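Local coordinates for protein amine Dehydrogenase (Pseudomonas putida, PDB 1JMX) that binds two c-type hemes and probably passes electrons through them, as the alpha subunit of a quinohemoprotein amine dehydrogenase, at residues A[165-168]-A[169-173]; A[267-270]-A[271-274]. One frame throughout, in Å; residues are numbered along the deposited sequence.

Contact 1 of 2, residues A[165-168]-A[169-173]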
loop_
_atom_site.group_PDB
_atom_site.type_symbol
_atom_site.label_atom_id
_atom_site.label_comp_id
_atom_site.label_asym_id
_atom_site.label_seq_id
_atom_site.Cartn_x
_atom_site.Cartn_y
_atom_site.Cartn_z
ATOM N N ALA A 165 33.218 5.178 2.628
ATOM C CA ALA A 165 34.435 4.381 2.580
ATOM C C ALA A 165 34.112 2.975 2.081
ATOM O O ALA A 165 34.864 2.394 1.301
ATOM C CB ALA A 165 35.069 4.323 3.964
ATOM N N ALA A 166 32.958 2.465 2.505
ATOM C CA ALA A 166 32.484 1.135 2.135
ATOM C C ALA A 166 32.407 0.923 0.628
ATOM O O ALA A 166 32.851 -0.102 0.108
ATOM C CB ALA A 166 31.120 0.890 2.767
ATOM N N TRP A 167 31.818 1.890 -0.067
ATOM C CA TRP A 167 31.681 1.816 -1.512
ATOM C C TRP A 167 33.028 1.937 -2.212
ATOM O O TRP A 167 33.281 1.263 -3.210
ATOM C CB TRP A 167 30.741 2.917 -2.009
ATOM C CG TRP A 167 30.596 2.944 -3.494
ATOM C CD1 TRP A 167 30.702 4.031 -4.306
ATOM C CD2 TRP A 167 30.329 1.824 -4.350
ATOM N NE1 TRP A 167 30.517 3.663 -5.616
ATOM C CE2 TRP A 167 30.287 2.315 -5.674
ATOM C CE3 TRP A 167 30.122 0.452 -4.127
ATOM C CZ2 TRP A 167 30.047 1.485 -6.776
ATOM C CZ3 TRP A 167 29.884 -0.375 -5.221
ATOM C CH2 TRP A 167 29.849 0.148 -6.532
ATOM N N ALA A 168 33.876 2.822 -1.699
ATOM C CA ALA A 168 35.201 3.053 -2.268
ATOM C C ALA A 168 36.057 1.795 -2.152
ATOM O O ALA A 168 36.701 1.374 -3.122
ATOM C CB ALA A 168 35.882 4.226 -1.552
ATOM N N GLU A 169 36.036 1.191 -0.964
ATOM C CA GLU A 169 36.797 -0.019 -0.680
ATOM C C GLU A 169 36.205 -1.252 -1.325
ATOM O O GLU A 169 36.885 -2.271 -1.470
ATOM C CB GLU A 169 36.943 -0.209 0.824
ATOM C CG GLU A 169 38.002 0.712 1.409
ATOM C CD GLU A 169 38.047 0.703 2.925
ATOM O OE1 GLU A 169 37.958 1.807 3.523
ATOM O OE2 GLU A 169 38.194 -0.397 3.516
ATOM N N TRP A 170 34.932 -1.171 -1.691
ATOM C CA TRP A 170 34.289 -2.282 -2.356
ATOM C C TRP A 170 34.667 -2.277 -3.843
ATOM O O TRP A 170 34.895 -3.331 -4.429
ATOM C CB TRP A 170 32.773 -2.231 -2.197
ATOM C CG TRP A 170 32.141 -3.362 -2.905
ATOM C CD1 TRP A 170 31.374 -3.300 -4.024
ATOM C CD2 TRP A 170 32.300 -4.751 -2.600
ATOM N NE1 TRP A 170 31.050 -4.563 -4.441
ATOM C CE2 TRP A 170 31.605 -5.474 -3.585
ATOM C CE3 TRP A 170 32.968 -5.453 -1.588
ATOM C CZ2 TRP A 170 31.555 -6.870 -3.595
ATOM C CZ3 TRP A 170 32.920 -6.843 -1.594
ATOM C CH2 TRP A 170 32.218 -7.537 -2.594
ATOM N N GLN A 171 34.732 -1.088 -4.442
ATOM C CA GLN A 171 35.092 -0.952 -5.849
ATOM C C GLN A 171 36.484 -1.515 -6.143
ATOM O O GLN A 171 36.776 -1.906 -7.274
ATOM C CB GLN A 171 35.049 0.517 -6.278
ATOM C CG GLN A 171 33.660 1.106 -6.344
ATOM C CD GLN A 171 33.657 2.517 -6.906
ATOM O OE1 GLN A 171 33.524 2.717 -8.124
ATOM N NE2 GLN A 171 33.815 3.509 -6.023
ATOM N N LYS A 172 37.352 -1.512 -5.135
ATOM C CA LYS A 172 38.704 -2.034 -5.292
ATOM C C LYS A 172 38.804 -3.514 -4.925
ATOM O O LYS A 172 39.482 -4.281 -5.616
ATOM C CB LYS A 172 39.702 -1.220 -4.460
ATOM C CG LYS A 172 39.950 0.207 -4.971
ATOM C CD LYS A 172 41.003 0.291 -6.094
ATOM C CE LYS A 172 40.558 -0.359 -7.413
ATOM N NZ LYS A 172 41.200 -1.704 -7.664
ATOM N N ALA A 173 38.102 -3.917 -3.867
ATOM C CA ALA A 173 38.132 -5.300 -3.405
ATOM C C ALA A 173 37.074 -6.212 -4.013
ATOM O O ALA A 173 36.984 -7.372 -3.631
ATOM C CB ALA A 173 38.046 -5.344 -1.877
#

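Contact 2 of 2, residues A[267-270]-A[271-274]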
loop_
_atom_site.group_PDB
_atom_site.type_symbol
_atom_site.label_atom_id
_atom_site.label_comp_id
_atom_site.label_asym_id
_atom_site.label_seq_id
_atom_site.Cartn_x
_atom_site.Cartn_y
_atom_site.Cartn_z
ATOM N N ALA A 267 8.819 -17.464 -8.343
ATOM C CA ALA A 267 8.803 -16.234 -9.131
ATOM C C ALA A 267 7.442 -15.556 -9.120
ATOM O O ALA A 267 7.343 -14.334 -9.150
ATOM C CB ALA A 267 9.196 -16.550 -10.549
ATOM N N GLU A 268 6.407 -16.372 -8.990
ATOM C CA GLU A 268 5.031 -15.912 -9.012
ATOM C C GLU A 268 4.422 -15.671 -7.624
ATOM O O GLU A 268 3.471 -14.897 -7.470
ATOM C CB GLU A 268 4.193 -16.939 -9.781
ATOM C CG GLU A 268 4.851 -17.464 -11.080
ATOM C CD GLU A 268 6.050 -18.427 -10.854
ATOM O OE1 GLU A 268 6.087 -19.130 -9.809
ATOM O OE2 GLU A 268 6.957 -18.478 -11.735
ATOM N N HIS A 269 4.983 -16.329 -6.613
ATOM C CA HIS A 269 4.479 -16.223 -5.253
ATOM C C HIS A 269 5.642 -16.091 -4.291
ATOM O O HIS A 269 6.308 -17.082 -3.974
ATOM C CB HIS A 269 3.693 -17.486 -4.919
ATOM C CG HIS A 269 2.805 -17.951 -6.027
ATOM N ND1 HIS A 269 1.507 -17.509 -6.182
ATOM C CD2 HIS A 269 3.046 -18.785 -7.064
ATOM C CE1 HIS A 269 0.986 -18.051 -7.268
ATOM N NE2 HIS A 269 1.900 -18.826 -7.823
ATOM N N ASP A 270 5.886 -14.876 -3.812
ATOM C CA ASP A 270 7.005 -14.683 -2.905
ATOM C C ASP A 270 6.836 -15.080 -1.448
ATOM O O ASP A 270 7.778 -14.961 -0.678
ATOM C CB ASP A 270 7.633 -13.295 -3.046
ATOM C CG ASP A 270 6.618 -12.194 -3.089
ATOM O OD1 ASP A 270 6.523 -11.541 -4.147
ATOM O OD2 ASP A 270 5.942 -11.974 -2.066
ATOM N N GLU A 271 5.647 -15.540 -1.067
ATOM C CA GLU A 271 5.427 -16.017 0.301
ATOM C C GLU A 271 5.825 -17.487 0.315
ATOM O O GLU A 271 5.978 -18.092 1.368
ATOM C CB GLU A 271 3.957 -15.918 0.759
ATOM C CG GLU A 271 2.961 -15.286 -0.195
ATOM C CD GLU A 271 2.543 -16.186 -1.341
ATOM O OE1 GLU A 271 1.807 -17.169 -1.122
ATOM O OE2 GLU A 271 2.926 -15.873 -2.478
ATOM N N ARG A 272 5.941 -18.064 -0.874
ATOM C CA ARG A 272 6.307 -19.462 -1.021
ATOM C C ARG A 272 7.784 -19.545 -1.368
ATOM O O ARG A 272 8.172 -19.476 -2.535
ATOM C CB ARG A 272 5.436 -20.094 -2.101
ATOM C CG ARG A 272 3.986 -19.715 -1.918
ATOM C CD ARG A 272 3.102 -20.201 -3.019
ATOM N NE ARG A 272 1.853 -19.451 -3.017
ATOM C CZ ARG A 272 0.820 -19.699 -3.812
ATOM N NH1 ARG A 272 0.870 -20.695 -4.685
ATOM N NH2 ARG A 272 -0.246 -18.916 -3.765
ATOM N N GLY A 273 8.606 -19.654 -0.334
ATOM C CA GLY A 273 10.031 -19.728 -0.538
ATOM C C GLY A 273 10.738 -20.458 0.576
ATOM O O GLY A 273 10.112 -20.986 1.495
ATOM N N LEU A 274 12.058 -20.479 0.498
ATOM C CA LEU A 274 12.865 -21.147 1.493
ATOM C C LEU A 274 14.114 -20.336 1.808
ATOM O O LEU A 274 14.634 -19.623 0.955
ATOM C CB LEU A 274 13.259 -22.554 1.001
ATOM C CG LEU A 274 13.914 -22.683 -0.378
ATOM C CD1 LEU A 274 15.121 -23.568 -0.301
ATOM C CD2 LEU A 274 12.931 -23.208 -1.394
HETATM O O HOH W 1 1.268 -15.274 -4.341
#

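Contact 1 of 2, residues A[165-168]-A[169-173]
The short helix 165-173 carries this contact, in which Trp-167 meets Gln-171 one turn later and Trp-170 three residues on. Gln-171 lies over one face of the Trp-167 indole. Its CG sits over the face of the six-membered ring, 3.7 Å from the ring centroid, a CH-pi contact. The terminal amide continues over the same face, nearly parallel to the indole, with the planes 7° apart. NE2 of Gln-171 comes 3.3 Å from NE1 of Trp-167, but both are donors and form no hydrogen bond. CG of Gln-171 lies anti to the carbonyl carbon (chi1 -70°) and the chain runs on extended, which carries the amide back across the ring.

The two tryptophans meet rim to rim, with neither over the face of the other. CZ3 of Trp-167 lies 3.5 Å from CD1 of Trp-170, near the plane of the Trp-170 ring. The six-membered ring of Trp-167 and the five-membered ring of Trp-170 have planes 30° apart.

The backbone bonds vary in quality. Glu-169 N gives a straight bond to Ala-165 O, 2.8 Å long, and Gln-171 N reaches Trp-167 O at 3.0 Å. Trp-170 N makes two weak bonds, to Ala-166 O and to Trp-167 O.

The indoles also hold the helix to its surroundings. Arg-31 makes a cation-pi contact with Trp-167, which is buried. Trp-170 NE1 is hydrogen-bonded to Asn-234 O, and its ring meets that of Tyr-236 steeply. Trp-167 and Trp-170 thus face the protein, while Glu-169, Gln-171 and Lys-172 are exposed, as in an amphipathic surface helix, with Gln-171 covering the Trp-167 face through an i to i+4 pair.

Contact 2 of 2, residues A[267-270]-A[271-274]
Arg-272 lays its guanidinium flat on the imidazole of His-269, across a tight turn. The two planes are 13° apart and their centres 3.6 Å apart. NH1 stands over the middle of the His-269 ring, while His-269 ND1 lies over the middle of the guanidinium. The Arg-272 chain is extended from CG to NE and passes His-269 CB, which is 3.3 Å from NE. This brings the flat end over the ring.

Glu-271 holds the guanidinium from its edge. Arg-272 NE donates to Glu-271 OE1 in a salt bridge of 3.0 Å, almost straight at 174°. The acceptor lies in the guanidinium plane and is met on the syn side of the carboxylate. This bond and the stack together limit rotation of the guanidinium. The Glu-271 chain bends at chi2 (76°), which folds the carboxylate back over the turn. Its OE2 comes close to CB of His-269. A water bridges the two side chains, lying 2.9 Å from His-269 ND1 in the ring plane and donating to Glu-271 OE2 at 2.6 Å. The carboxylate and the stacked guanidinium probably pull the ionisation of the imidazole in opposite directions, and its charge stays open.

Beneath the side chains is a type I beta turn from His-269 to Arg-272. Its closing bond, Arg-272 N to His-269 O, is 3.3 Å long.

Asp-270 forms a salt bridge with Arg-84, and Glu-271 OE1 also accepts a bond from Gln-390 N. His-269 touches Pro-387. The turn thus sits where strand 259-266 passes into strand 269-280, the last two strands of the eight-stranded antiparallel barrel, against the loop before strand 391-400.

Overall arrangement
Contacts 1 and 2 lie on different parts of the chain and do not touch. Their centres are 33 Å apart and their nearest atoms about 22 Å. Contact 1 comes first in sequence, on the last helix before the barrel; contact 2 lies at the last hairpin of that barrel. Asn-234 and Tyr-236, which meet contact 1, lie between two barrel strands, so contact 1 packs on the barrel from outside and contact 2 is part of it. No residue of either contact is an axial or covalent heme ligand. The Trp-167 side chain is about 10 Å from those of Gln-30 and Lys-32, which bind different hemes. The Asp-270 side chain is about 14 Å from a heme c.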